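PDB 4RUW: Endonuclease/exonuclease/phosphatase from Beutenbergia cavernae DSM 12333, which is of unknown specific function but belongs to the endonuclease/exonuclease/phosphatase family of DNase I-like fold and carries a C-terminal immunoglobulin-like domain. Local coordinates for residues 164-169 with 199-204; 169-172 with 177-180; 179-184 with 218-223; 208-213 with 248-253. One frame throughout, in Å; residues are numbered along the deposited sequence. Where two conformers were deposited one is given.

Interaction 1 (164-169 with 199-204)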
loop_
_atom_site.group_PDB
_atom_site.type_symbol
_atom_site.label_atom_id
_atom_site.label_comp_id
_atom_site.label_asym_id
_atom_site.label_seq_id
_atom_site.Cartn_x
_atom_site.Cartn_y
_atom_site.Cartn_z
ATOM N N VAL A 164 -8.722 3.557 -14.612
ATOM C CA VAL A 164 -9.567 2.368 -14.648
ATOM C C VAL A 164 -10.642 2.501 -13.572
ATOM O O VAL A 164 -10.329 2.612 -12.393
ATOM C CB VAL A 164 -8.717 1.101 -14.415
ATOM C CG1 VAL A 164 -9.582 -0.120 -14.172
ATOM C CG2 VAL A 164 -7.783 0.872 -15.595
ATOM N N PRO A 165 -11.917 2.506 -13.977
ATOM C CA PRO A 165 -12.989 2.650 -12.988
ATOM C C PRO A 165 -13.088 1.433 -12.076
ATOM O O PRO A 165 -12.866 0.305 -12.527
ATOM C CB PRO A 165 -14.244 2.762 -13.855
ATOM C CG PRO A 165 -13.885 2.064 -15.140
ATOM C CD PRO A 165 -12.434 2.369 -15.354
ATOM N N LEU A 166 -13.438 1.656 -10.816
ATOM C CA LEU A 166 -13.599 0.574 -9.858
ATOM C C LEU A 166 -15.049 0.603 -9.371
ATOM O O LEU A 166 -15.558 1.653 -9.029
ATOM C CB LEU A 166 -12.606 0.743 -8.700
ATOM C CG LEU A 166 -11.126 0.771 -9.099
ATOM C CD1 LEU A 166 -10.252 1.118 -7.906
ATOM C CD2 LEU A 166 -10.681 -0.547 -9.709
ATOM N N PRO A 167 -15.714 -0.559 -9.329
ATOM C CA PRO A 167 -17.169 -0.661 -9.164
ATOM C C PRO A 167 -17.647 -0.470 -7.727
ATOM O O PRO A 167 -16.896 -0.734 -6.805
ATOM C CB PRO A 167 -17.438 -2.109 -9.577
ATOM C CG PRO A 167 -16.231 -2.834 -9.096
ATOM C CD PRO A 167 -15.087 -1.893 -9.401
ATOM N N ASN A 168 -18.897 -0.046 -7.557
ATOM C CA ASN A 168 -19.583 -0.094 -6.267
ATOM C C ASN A 168 -20.939 -0.785 -6.414
ATOM O O ASN A 168 -21.958 -0.312 -5.918
ATOM C CB ASN A 168 -19.764 1.307 -5.675
ATOM C CG ASN A 168 -18.633 1.699 -4.732
ATOM O OD1 ASN A 168 -17.883 2.626 -5.012
ATOM N ND2 ASN A 168 -18.518 0.999 -3.607
ATOM N N GLU A 169 -20.950 -1.914 -7.111
ATOM C CA GLU A 169 -22.200 -2.584 -7.457
ATOM C C GLU A 169 -22.962 -3.133 -6.251
ATOM O O GLU A 169 -24.184 -3.146 -6.245
ATOM C CB GLU A 169 -21.940 -3.679 -8.500
ATOM C CG GLU A 169 -23.182 -4.399 -9.020
ATOM C CD GLU A 169 -24.121 -3.519 -9.842
ATOM O OE1 GLU A 169 -23.740 -2.390 -10.229
ATOM O OE2 GLU A 169 -25.259 -3.967 -10.101
ATOM N N THR A 199 -4.409 4.621 -6.081
ATOM C CA THR A 199 -5.832 4.399 -5.914
ATOM C C THR A 199 -6.303 4.735 -4.505
ATOM O O THR A 199 -5.521 5.175 -3.645
ATOM C CB THR A 199 -6.238 2.956 -6.338
ATOM O OG1 THR A 199 -7.660 2.880 -6.515
ATOM C CG2 THR A 199 -5.811 1.939 -5.304
ATOM N N HIS A 200 -7.599 4.528 -4.296
ATOM C CA HIS A 200 -8.300 4.859 -3.063
ATOM C C HIS A 200 -9.568 4.000 -3.135
ATOM O O HIS A 200 -10.371 4.141 -4.063
ATOM C CB HIS A 200 -8.606 6.366 -3.047
ATOM C CG HIS A 200 -9.292 6.863 -1.814
ATOM N ND1 HIS A 200 -9.602 8.193 -1.649
ATOM C CD2 HIS A 200 -9.729 6.230 -0.698
ATOM C CE1 HIS A 200 -10.205 8.361 -0.486
ATOM N NE2 HIS A 200 -10.303 7.188 0.105
ATOM N N LEU A 201 -9.715 3.054 -2.210
ATOM C CA LEU A 201 -10.846 2.129 -2.255
ATOM C C LEU A 201 -12.001 2.601 -1.377
ATOM O O LEU A 201 -11.824 3.510 -0.558
ATOM C CB LEU A 201 -10.410 0.726 -1.817
ATOM C CG LEU A 201 -9.221 0.127 -2.567
ATOM C CD1 LEU A 201 -8.990 -1.285 -2.094
ATOM C CD2 LEU A 201 -9.397 0.190 -4.082
ATOM N N SER A 202 -13.162 1.968 -1.511
ATOM C CA SER A 202 -14.284 2.294 -0.643
ATOM C C SER A 202 -13.939 2.082 0.824
ATOM O O SER A 202 -13.066 1.289 1.164
ATOM C CB SER A 202 -15.485 1.416 -0.972
ATOM O OG SER A 202 -16.022 1.707 -2.243
ATOM N N THR A 203 -14.651 2.788 1.688
ATOM C CA THR A 203 -14.564 2.565 3.125
ATOM C C THR A 203 -15.304 1.284 3.487
ATOM O O THR A 203 -16.248 0.899 2.804
ATOM C CB THR A 203 -15.206 3.719 3.898
ATOM O OG1 THR A 203 -16.606 3.772 3.591
ATOM C CG2 THR A 203 -14.540 5.035 3.535
ATOM N N PRO A 204 -14.883 0.606 4.563
ATOM C CA PRO A 204 -15.554 -0.642 4.942
ATOM C C PRO A 204 -16.754 -0.359 5.842
ATOM O O PRO A 204 -16.836 -0.872 6.956
ATOM C CB PRO A 204 -14.464 -1.389 5.712
ATOM C CG PRO A 204 -13.686 -0.296 6.366
ATOM C CD PRO A 204 -13.697 0.870 5.398
HETATM O O HOH W 1 -16.992 4.113 -2.733
#
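Leu166, at the end of outermost strand 157-166, and Asn168, in the loop after it, reach across strand 179-188 to Thr199, Leu201 and Ser202. The directions from CA of 166 to 168 and from 199 to 202 differ by just 7°, as befits the two outer members of an antiparallel meander, and Leu166 and Leu201 are 8.2 Å apart between CA atoms, so side chains do all the touching. Leu166 CG lies anti to the carbonyl carbon, and chi2 of 173° extends the chain to CD1. This methyl rests 3.4 Å from Thr199 OG1, a hydroxyl already hydrogen-bonded to Ser180 O of the middle strand, and 4.0 Å from CD2 of Leu201. Past Pro167, whose carbonyl is bonded to Gln216, Asn168 turns the contact polar. Its ND2 donates to Ser202 OG at 2.9 Å with an N-H...O angle of 160°, and the hydroxyl lies nearly in the amide plane. The same nitrogen also reaches Asp212 OD2 on helix 207-222. On the other branch of the amide, a water donates to Asn168 OD1 and sits 2.6 Å from Ser202 OG, closing a small ring of amide, water and hydroxyl. Gln216 NE2 is a further partner of Ser202 OG. All five touching residues are buried, yet both ends of the Asn168 amide have partners, and the direct bond and the water together resist rotation of that amide. Polar groups from both loops and from the helix therefore meet inside the protein without forfeiting their hydrogen bonds.

Interaction 2 (169-172 with 177-180)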
loop_
_atom_site.group_PDB
_atom_site.type_symbol
_atom_site.label_atom_id
_atom_site.label_comp_id
_atom_site.label_asym_id
_atom_site.label_seq_id
_atom_site.Cartn_x
_atom_site.Cartn_y
_atom_site.Cartn_z
ATOM N N GLU A 169 -20.950 -1.914 -7.111
ATOM C CA GLU A 169 -22.200 -2.584 -7.457
ATOM C C GLU A 169 -22.962 -3.133 -6.251
ATOM O O GLU A 169 -24.184 -3.146 -6.245
ATOM C CB GLU A 169 -21.940 -3.679 -8.500
ATOM C CG GLU A 169 -23.182 -4.399 -9.020
ATOM C CD GLU A 169 -24.121 -3.519 -9.842
ATOM O OE1 GLU A 169 -23.740 -2.390 -10.229
ATOM O OE2 GLU A 169 -25.259 -3.967 -10.101
ATOM N N ASN A 170 -22.253 -3.596 -5.231
ATOM C CA ASN A 170 -22.949 -4.099 -4.047
ATOM C C ASN A 170 -23.548 -2.982 -3.203
ATOM O O ASN A 170 -24.660 -3.102 -2.700
ATOM C CB ASN A 170 -22.031 -4.980 -3.207
ATOM C CG ASN A 170 -21.554 -6.191 -3.971
ATOM O OD1 ASN A 170 -22.326 -7.117 -4.227
ATOM N ND2 ASN A 170 -20.280 -6.193 -4.351
ATOM N N TYR A 171 -22.809 -1.888 -3.061
ATOM C CA TYR A 171 -23.287 -0.730 -2.321
ATOM C C TYR A 171 -24.486 -0.082 -3.007
ATOM O O TYR A 171 -25.472 0.261 -2.357
ATOM C CB TYR A 171 -22.149 0.277 -2.168
ATOM C CG TYR A 171 -22.502 1.586 -1.513
ATOM C CD1 TYR A 171 -22.967 1.631 -0.207
ATOM C CD2 TYR A 171 -22.317 2.783 -2.188
ATOM C CE1 TYR A 171 -23.265 2.838 0.404
ATOM C CE2 TYR A 171 -22.606 3.989 -1.590
ATOM C CZ TYR A 171 -23.085 4.012 -0.292
ATOM O OH TYR A 171 -23.380 5.214 0.312
ATOM N N GLU A 172 -24.419 0.059 -4.310
ATOM C CA GLU A 172 -25.429 0.767 -5.086
ATOM C C GLU A 172 -25.501 0.173 -6.488
ATOM O O GLU A 172 -24.858 0.612 -7.345
ATOM C CB GLU A 172 -25.082 2.272 -5.128
ATOM C CG GLU A 172 -26.118 3.247 -5.672
ATOM C CD GLU A 172 -25.569 4.710 -5.792
ATOM O OE1 GLU A 172 -24.613 5.042 -5.080
ATOM O OE2 GLU A 172 -26.124 5.515 -6.575
ATOM N N LEU A 177 -20.171 6.070 -10.439
ATOM C CA LEU A 177 -18.802 5.696 -10.148
ATOM C C LEU A 177 -18.219 6.612 -9.074
ATOM O O LEU A 177 -18.477 7.818 -9.061
ATOM C CB LEU A 177 -17.977 5.711 -11.424
ATOM C CG LEU A 177 -18.361 4.545 -12.335
ATOM C CD1 LEU A 177 -17.821 4.749 -13.738
ATOM C CD2 LEU A 177 -17.866 3.232 -11.742
ATOM N N ARG A 178 -17.463 6.014 -8.155
ATOM C CA ARG A 178 -16.905 6.734 -7.015
ATOM C C ARG A 178 -15.402 6.542 -6.840
ATOM O O ARG A 178 -14.744 7.400 -6.242
ATOM C CB ARG A 178 -17.597 6.312 -5.719
ATOM C CG ARG A 178 -19.091 6.551 -5.715
ATOM C CD ARG A 178 -19.746 5.980 -4.470
ATOM N NE ARG A 178 -21.199 6.091 -4.556
ATOM C CZ ARG A 178 -21.903 7.145 -4.152
ATOM N NH1 ARG A 178 -21.291 8.192 -3.614
ATOM N NH2 ARG A 178 -23.223 7.150 -4.291
ATOM N N ARG A 179 -14.861 5.422 -7.323
ATOM C CA ARG A 179 -13.460 5.073 -7.077
ATOM C C ARG A 179 -12.805 4.702 -8.396
ATOM O O ARG A 179 -13.468 4.174 -9.303
ATOM C CB ARG A 179 -13.364 3.874 -6.126
ATOM C CG ARG A 179 -14.106 4.054 -4.807
ATOM C CD ARG A 179 -13.585 5.215 -3.990
ATOM N NE ARG A 179 -14.369 5.364 -2.771
ATOM C CZ ARG A 179 -14.092 6.224 -1.800
ATOM N NH1 ARG A 179 -13.035 7.016 -1.911
ATOM N NH2 ARG A 179 -14.862 6.278 -0.720
ATOM N N SER A 180 -11.507 4.953 -8.523
ATOM C CA SER A 180 -10.783 4.514 -9.712
ATOM C C SER A 180 -9.309 4.298 -9.423
ATOM O O SER A 180 -8.802 4.695 -8.365
ATOM C CB SER A 180 -10.951 5.511 -10.862
ATOM O OG SER A 180 -10.273 6.725 -10.583
HETATM O O HOH W 2 -22.246 4.142 -6.383
#
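The connection between antiparallel strands 157-166 and 179-188 is fastened across its own opening, where Tyr171 and Glu172 meet Arg178 at the protein surface. Both of these side chains point their CB atoms toward the 177-180 segment. Arg178 is extended from CG to NE, which brings its guanidinium out to the acid. NH2 donates to Glu172 OE1 at 2.6 Å, a salt bridge with an N-H...O angle of 168°. The oxygen accepts on its syn lone pair and lies almost in the guanidinium plane, but the carboxylate is twisted by 53° against that plane, so this is a single-point bond and not a flat, two-pronged pair. A water supplements it: Arg178 NE donates to it at 2.9 Å, and the water stands 2.8 Å from Glu172 OE1. Tyr171 approaches differently. Its CE2 lies over one face of the guanidinium, 3.9 Å from NE, while Arg178 NE is at the edge of the tyrosine ring, with the two planes 79° apart. The ring thus presents its edge, not its face, to the cation. Beyond the segments, Arg178 NH1 has a long, weak ion pair with Glu132, and Tyr171 N is bonded to Asp212. The side chain of Arg178 remains about 13 Å from the bound zinc ion. Glu172 has two conformers and the geometry is that of one, so the permanence of the bridge is doubtful. In this conformer one charged N-H and one water link the two ends of the connection at the surface, a tie whose strength is probably modest.

Interaction 3 (179-184 with 218-223)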
loop_
_atom_site.group_PDB
_atom_site.type_symbol
_atom_site.label_atom_id
_atom_site.label_comp_id
_atom_site.label_asym_id
_atom_site.label_seq_id
_atom_site.Cartn_x
_atom_site.Cartn_y
_atom_site.Cartn_z
ATOM N N ARG A 179 -14.861 5.422 -7.323
ATOM C CA ARG A 179 -13.460 5.073 -7.077
ATOM C C ARG A 179 -12.805 4.702 -8.396
ATOM O O ARG A 179 -13.468 4.174 -9.303
ATOM C CB ARG A 179 -13.364 3.874 -6.126
ATOM C CG ARG A 179 -14.106 4.054 -4.807
ATOM C CD ARG A 179 -13.585 5.215 -3.990
ATOM N NE ARG A 179 -14.369 5.364 -2.771
ATOM C CZ ARG A 179 -14.092 6.224 -1.800
ATOM N NH1 ARG A 179 -13.035 7.016 -1.911
ATOM N NH2 ARG A 179 -14.862 6.278 -0.720
ATOM N N SER A 180 -11.507 4.953 -8.523
ATOM C CA SER A 180 -10.783 4.514 -9.712
ATOM C C SER A 180 -9.309 4.298 -9.423
ATOM O O SER A 180 -8.802 4.695 -8.365
ATOM C CB SER A 180 -10.951 5.511 -10.862
ATOM O OG SER A 180 -10.273 6.725 -10.583
ATOM N N LEU A 181 -8.637 3.662 -10.375
ATOM C CA LEU A 181 -7.205 3.425 -10.340
ATOM C C LEU A 181 -6.547 4.287 -11.407
ATOM O O LEU A 181 -7.017 4.322 -12.549
ATOM C CB LEU A 181 -6.939 1.955 -10.641
ATOM C CG LEU A 181 -5.505 1.565 -10.980
ATOM C CD1 LEU A 181 -4.610 1.684 -9.768
ATOM C CD2 LEU A 181 -5.458 0.164 -11.559
ATOM N N LEU A 182 -5.480 4.992 -11.031
ATOM C CA LEU A 182 -4.679 5.772 -11.967
ATOM C C LEU A 182 -3.320 5.101 -12.123
ATOM O O LEU A 182 -2.645 4.827 -11.137
ATOM C CB LEU A 182 -4.487 7.196 -11.447
ATOM C CG LEU A 182 -3.462 8.056 -12.189
ATOM C CD1 LEU A 182 -3.846 8.214 -13.659
ATOM C CD2 LEU A 182 -3.304 9.405 -11.508
ATOM N N THR A 183 -2.918 4.835 -13.364
ATOM C CA THR A 183 -1.617 4.236 -13.623
ATOM C C THR A 183 -0.816 5.121 -14.565
ATOM O O THR A 183 -1.320 5.549 -15.602
ATOM C CB THR A 183 -1.773 2.825 -14.239
ATOM O OG1 THR A 183 -2.485 1.990 -13.317
ATOM C CG2 THR A 183 -0.416 2.212 -14.557
ATOM N N VAL A 184 0.432 5.392 -14.200
ATOM C CA VAL A 184 1.325 6.151 -15.056
ATOM C C VAL A 184 2.751 5.659 -14.854
ATOM O O VAL A 184 3.123 5.253 -13.763
ATOM C CB VAL A 184 1.200 7.669 -14.798
ATOM C CG1 VAL A 184 1.710 8.041 -13.408
ATOM C CG2 VAL A 184 1.890 8.464 -15.906
ATOM N N ARG A 218 -9.565 -6.679 -6.574
ATOM C CA ARG A 218 -9.322 -7.649 -7.645
ATOM C C ARG A 218 -8.895 -6.939 -8.912
ATOM O O ARG A 218 -7.928 -7.324 -9.564
ATOM C CB ARG A 218 -10.581 -8.446 -7.951
ATOM C CG ARG A 218 -10.921 -9.469 -6.913
ATOM C CD ARG A 218 -10.012 -10.690 -6.961
ATOM N NE ARG A 218 -10.746 -11.877 -6.516
ATOM C CZ ARG A 218 -10.170 -12.980 -6.044
ATOM N NH1 ARG A 218 -10.911 -14.007 -5.632
ATOM N NH2 ARG A 218 -8.847 -13.059 -5.962
ATOM N N ILE A 219 -9.647 -5.909 -9.276
ATOM C CA ILE A 219 -9.376 -5.184 -10.514
ATOM C C ILE A 219 -8.022 -4.472 -10.420
ATOM O O ILE A 219 -7.209 -4.534 -11.343
ATOM C CB ILE A 219 -10.496 -4.193 -10.828
ATOM C CG1 ILE A 219 -11.765 -4.964 -11.184
ATOM C CG2 ILE A 219 -10.106 -3.272 -11.976
ATOM C CD1 ILE A 219 -13.017 -4.151 -11.095
ATOM N N VAL A 220 -7.763 -3.827 -9.291
ATOM C CA VAL A 220 -6.480 -3.159 -9.098
ATOM C C VAL A 220 -5.324 -4.148 -9.265
ATOM O O VAL A 220 -4.375 -3.903 -10.020
ATOM C CB VAL A 220 -6.416 -2.497 -7.718
ATOM C CG1 VAL A 220 -5.006 -2.046 -7.395
ATOM C CG2 VAL A 220 -7.387 -1.330 -7.663
ATOM N N LEU A 221 -5.412 -5.288 -8.589
ATOM C CA LEU A 221 -4.319 -6.253 -8.629
ATOM C C LEU A 221 -4.104 -6.825 -10.022
ATOM O O LEU A 221 -2.978 -7.092 -10.428
ATOM C CB LEU A 221 -4.545 -7.369 -7.613
ATOM C CG LEU A 221 -4.463 -6.944 -6.144
ATOM C CD1 LEU A 221 -4.822 -8.114 -5.237
ATOM C CD2 LEU A 221 -3.076 -6.410 -5.815
ATOM N N ASP A 222 -5.191 -6.999 -10.761
ATOM C CA ASP A 222 -5.075 -7.545 -12.104
ATOM C C ASP A 222 -4.404 -6.555 -13.061
ATOM O O ASP A 222 -3.996 -6.927 -14.151
ATOM C CB ASP A 222 -6.440 -8.025 -12.608
ATOM C CG ASP A 222 -6.917 -9.292 -11.887
ATOM O OD1 ASP A 222 -6.126 -9.895 -11.133
ATOM O OD2 ASP A 222 -8.080 -9.704 -12.081
ATOM N N HIS A 223 -4.279 -5.299 -12.633
ATOM C CA HIS A 223 -3.581 -4.270 -13.406
ATOM C C HIS A 223 -2.123 -4.065 -12.994
ATOM O O HIS A 223 -1.419 -3.258 -13.600
ATOM C CB HIS A 223 -4.334 -2.938 -13.347
ATOM C CG HIS A 223 -5.537 -2.901 -14.226
ATOM N ND1 HIS A 223 -6.737 -3.484 -13.873
ATOM C CD2 HIS A 223 -5.724 -2.370 -15.456
ATOM C CE1 HIS A 223 -7.607 -3.317 -14.852
ATOM N NE2 HIS A 223 -7.020 -2.643 -15.822
#
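Leu181, on strand 179-188, directs CB toward helix 207-222; CB itself stands 4.5 Å from Val220 CG2. Its CG lies anti to the backbone N (chi1 166°), an orientation that sends the branch point toward the last turn of the helix and turns both methyls to Val220, with CD2 also reaching His223. CD1 faces Val220 CG1 at 4.4 Å, a rather loose apolar approach. CD2 is the closer methyl: it passes 4.3 Å from Val220 CA and settles 3.8 Å from His223 CB. This is one layer boundary of the DNase I-like alpha/beta sandwich, where a helix covers a strand of the sheet; Thr199 and His197 of the adjacent strand 192-200 also touch Leu181. The same methyl, CD2, lies 4.1 Å from His223 CG, meeting the imidazole obliquely. The ring is held by the helix: His223 ND1 donates to Ile219 O at 2.8 Å, nearly straight at 170°, with the oxygen close to the ring plane although the nitrogen sits 38° above the carbonyl plane. Backbone N of His223 bonds to Val220 O at 3.0 Å.

Interaction 4 (208-213 with 248-253)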
loop_
_atom_site.group_PDB
_atom_site.type_symbol
_atom_site.label_atom_id
_atom_site.label_comp_id
_atom_site.label_asym_id
_atom_site.label_seq_id
_atom_site.Cartn_x
_atom_site.Cartn_y
_atom_site.Cartn_z
ATOM N N VAL A 208 -21.889 -4.800 2.386
ATOM C CA VAL A 208 -21.865 -4.577 0.944
ATOM C C VAL A 208 -20.655 -3.732 0.518
ATOM O O VAL A 208 -20.076 -3.971 -0.549
ATOM C CB VAL A 208 -23.185 -3.983 0.374
ATOM C CG1 VAL A 208 -24.313 -4.998 0.466
ATOM C CG2 VAL A 208 -23.560 -2.691 1.078
ATOM N N LEU A 209 -20.249 -2.767 1.346
ATOM C CA LEU A 209 -19.063 -1.980 1.026
ATOM C C LEU A 209 -17.789 -2.828 1.063
ATOM O O LEU A 209 -16.896 -2.646 0.236
ATOM C CB LEU A 209 -18.951 -0.757 1.939
ATOM C CG LEU A 209 -19.857 0.401 1.512
ATOM C CD1 LEU A 209 -19.988 1.422 2.629
ATOM C CD2 LEU A 209 -19.334 1.047 0.225
ATOM N N VAL A 210 -17.691 -3.757 2.010
ATOM C CA VAL A 210 -16.537 -4.661 2.030
ATOM C C VAL A 210 -16.525 -5.572 0.790
ATOM O O VAL A 210 -15.466 -5.840 0.207
ATOM C CB VAL A 210 -16.477 -5.479 3.343
ATOM C CG1 VAL A 210 -15.436 -6.593 3.252
ATOM C CG2 VAL A 210 -16.186 -4.555 4.520
ATOM N N GLU A 211 -17.699 -6.031 0.363
ATOM C CA GLU A 211 -17.764 -6.788 -0.884
ATOM C C GLU A 211 -17.290 -5.942 -2.067
ATOM O O GLU A 211 -16.618 -6.441 -2.965
ATOM C CB GLU A 211 -19.167 -7.349 -1.125
ATOM C CG GLU A 211 -19.604 -8.377 -0.080
ATOM C CD GLU A 211 -18.640 -9.561 0.056
ATOM O OE1 GLU A 211 -17.995 -9.953 -0.941
ATOM O OE2 GLU A 211 -18.528 -10.113 1.171
ATOM N N ASP A 212 -17.610 -4.653 -2.054
ATOM C CA ASP A 212 -17.080 -3.763 -3.078
ATOM C C ASP A 212 -15.566 -3.587 -2.958
ATOM O O ASP A 212 -14.882 -3.594 -3.979
ATOM C CB ASP A 212 -17.783 -2.405 -3.070
ATOM C CG ASP A 212 -19.185 -2.473 -3.644
ATOM O OD1 ASP A 212 -19.492 -3.451 -4.368
ATOM O OD2 ASP A 212 -19.971 -1.545 -3.380
ATOM N N GLN A 213 -15.035 -3.425 -1.739
ATOM C CA GLN A 213 -13.583 -3.357 -1.565
ATOM C C GLN A 213 -12.911 -4.544 -2.237
ATOM O O GLN A 213 -11.907 -4.388 -2.939
ATOM C CB GLN A 213 -13.197 -3.365 -0.088
ATOM C CG GLN A 213 -13.569 -2.128 0.696
ATOM C CD GLN A 213 -13.043 -2.207 2.111
ATOM O OE1 GLN A 213 -13.145 -3.252 2.755
ATOM N NE2 GLN A 213 -12.457 -1.114 2.600
ATOM N N TYR A 248 -18.168 -8.994 9.131
ATOM C CA TYR A 248 -18.046 -9.117 7.677
ATOM C C TYR A 248 -16.687 -8.652 7.141
ATOM O O TYR A 248 -16.477 -8.604 5.927
ATOM C CB TYR A 248 -19.169 -8.339 6.980
ATOM C CG TYR A 248 -19.358 -6.945 7.526
ATOM C CD1 TYR A 248 -20.342 -6.678 8.476
ATOM C CD2 TYR A 248 -18.560 -5.893 7.095
ATOM C CE1 TYR A 248 -20.513 -5.410 8.982
ATOM C CE2 TYR A 248 -18.721 -4.623 7.597
ATOM C CZ TYR A 248 -19.705 -4.384 8.537
ATOM O OH TYR A 248 -19.872 -3.117 9.036
ATOM N N SER A 249 -15.772 -8.303 8.038
ATOM C CA SER A 249 -14.458 -7.836 7.621
ATOM C C SER A 249 -13.701 -8.947 6.904
ATOM O O SER A 249 -13.708 -10.095 7.348
ATOM C CB SER A 249 -13.672 -7.349 8.835
ATOM O OG SER A 249 -12.414 -6.833 8.445
ATOM N N GLN A 250 -13.058 -8.610 5.788
ATOM C CA GLN A 250 -12.327 -9.613 5.015
ATOM C C GLN A 250 -10.927 -9.130 4.642
ATOM O O GLN A 250 -10.437 -9.347 3.533
ATOM C CB GLN A 250 -13.141 -10.049 3.799
ATOM C CG GLN A 250 -14.411 -10.780 4.221
ATOM C CD GLN A 250 -15.291 -11.151 3.072
ATOM O OE1 GLN A 250 -14.981 -12.069 2.324
ATOM N NE2 GLN A 250 -16.408 -10.444 2.923
ATOM N N ASN A 251 -10.279 -8.495 5.611
ATOM C CA ASN A 251 -8.937 -7.979 5.421
ATOM C C ASN A 251 -7.874 -9.052 5.251
ATOM O O ASN A 251 -7.003 -8.922 4.397
ATOM C CB ASN A 251 -8.580 -7.038 6.563
ATOM C CG ASN A 251 -9.476 -5.822 6.598
ATOM O OD1 ASN A 251 -10.024 -5.410 5.577
ATOM N ND2 ASN A 251 -9.621 -5.232 7.776
ATOM N N ASN A 252 -7.914 -10.108 6.060
ATOM C CA ASN A 252 -6.926 -11.177 5.876
ATOM C C ASN A 252 -6.985 -11.752 4.464
ATOM O O ASN A 252 -5.954 -11.989 3.834
ATOM C CB ASN A 252 -7.093 -12.296 6.904
ATOM C CG ASN A 252 -6.537 -11.922 8.259
ATOM O OD1 ASN A 252 -7.162 -11.174 9.007
ATOM N ND2 ASN A 252 -5.345 -12.421 8.577
ATOM N N LEU A 253 -8.193 -11.968 3.962
ATOM C CA LEU A 253 -8.376 -12.470 2.614
ATOM C C LEU A 253 -7.760 -11.512 1.583
ATOM O O LEU A 253 -6.962 -11.915 0.737
ATOM C CB LEU A 253 -9.865 -12.681 2.343
ATOM C CG LEU A 253 -10.233 -13.204 0.957
ATOM C CD1 LEU A 253 -9.647 -14.590 0.715
ATOM C CD2 LEU A 253 -11.746 -13.209 0.792
HETATM O O HOH W 3 -12.166 -3.924 5.254
#
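Val210 packs tightly against the turn that precedes helix 251-260, whereas Glu211, one residue on, meets it only through a polar reach near the surface. Val210 CG2 abuts the edge of the Tyr248 ring, 3.7 Å from CD2 and close to the ring plane. The second methyl, CG1, lies 3.5 Å from Tyr248 O and 4.0 Å from Gln250 NE2, so the valine is wedged between ring, carbonyl and amide. The ring gets there because Tyr248 CG stands between its backbone N and carbonyl carbon (chi1 47°). Here helix 207-222 of the DNase I-like domain docks on the start of a second helix, with Gln250 at the N-cap position and the CA atoms of Val210 and Ser249 6.8 Å apart. The looser side begins at partly exposed Gln250. Its extended chain brings NE2 to Glu211 OE2 at 2.8 Å, but the bond is bent to 147°: the acceptor lies in the amide plane, while the amide nitrogen comes from 40° above the carboxylate plane. Lys214 NZ joins both side chains, bonding to Glu211 OE1 as a salt bridge and to Gln250 OE1. On the buried flank the side chains of Gln213 and Asn251 do not touch directly; a water spans them, donating to Gln213 OE1 at 2.8 Å and to Asn251 OD1 at 2.6 Å.

All four contacts lie in the DNase I-like domain. Interactions 1 and 2 have centres about 6 Å apart and share Glu169; interactions 1 and 3 are about 9 Å apart at neighbouring strands of one sheet, and interaction 2 shares Arg179 and Ser180 with interaction 3. Helix 207-222 carries segments of interactions 3 and 4, whose centres lie about 17 Å apart. Along the chain, interactions 1 and 2 both close before interaction 4 opens, while interactions 3 and 4 alternate. Asp212 bonds Asn168, Asn170 and the backbone of Tyr171, tying the helix to the loop. One helix therefore connects the sheet, the loops after its strands and the following helix.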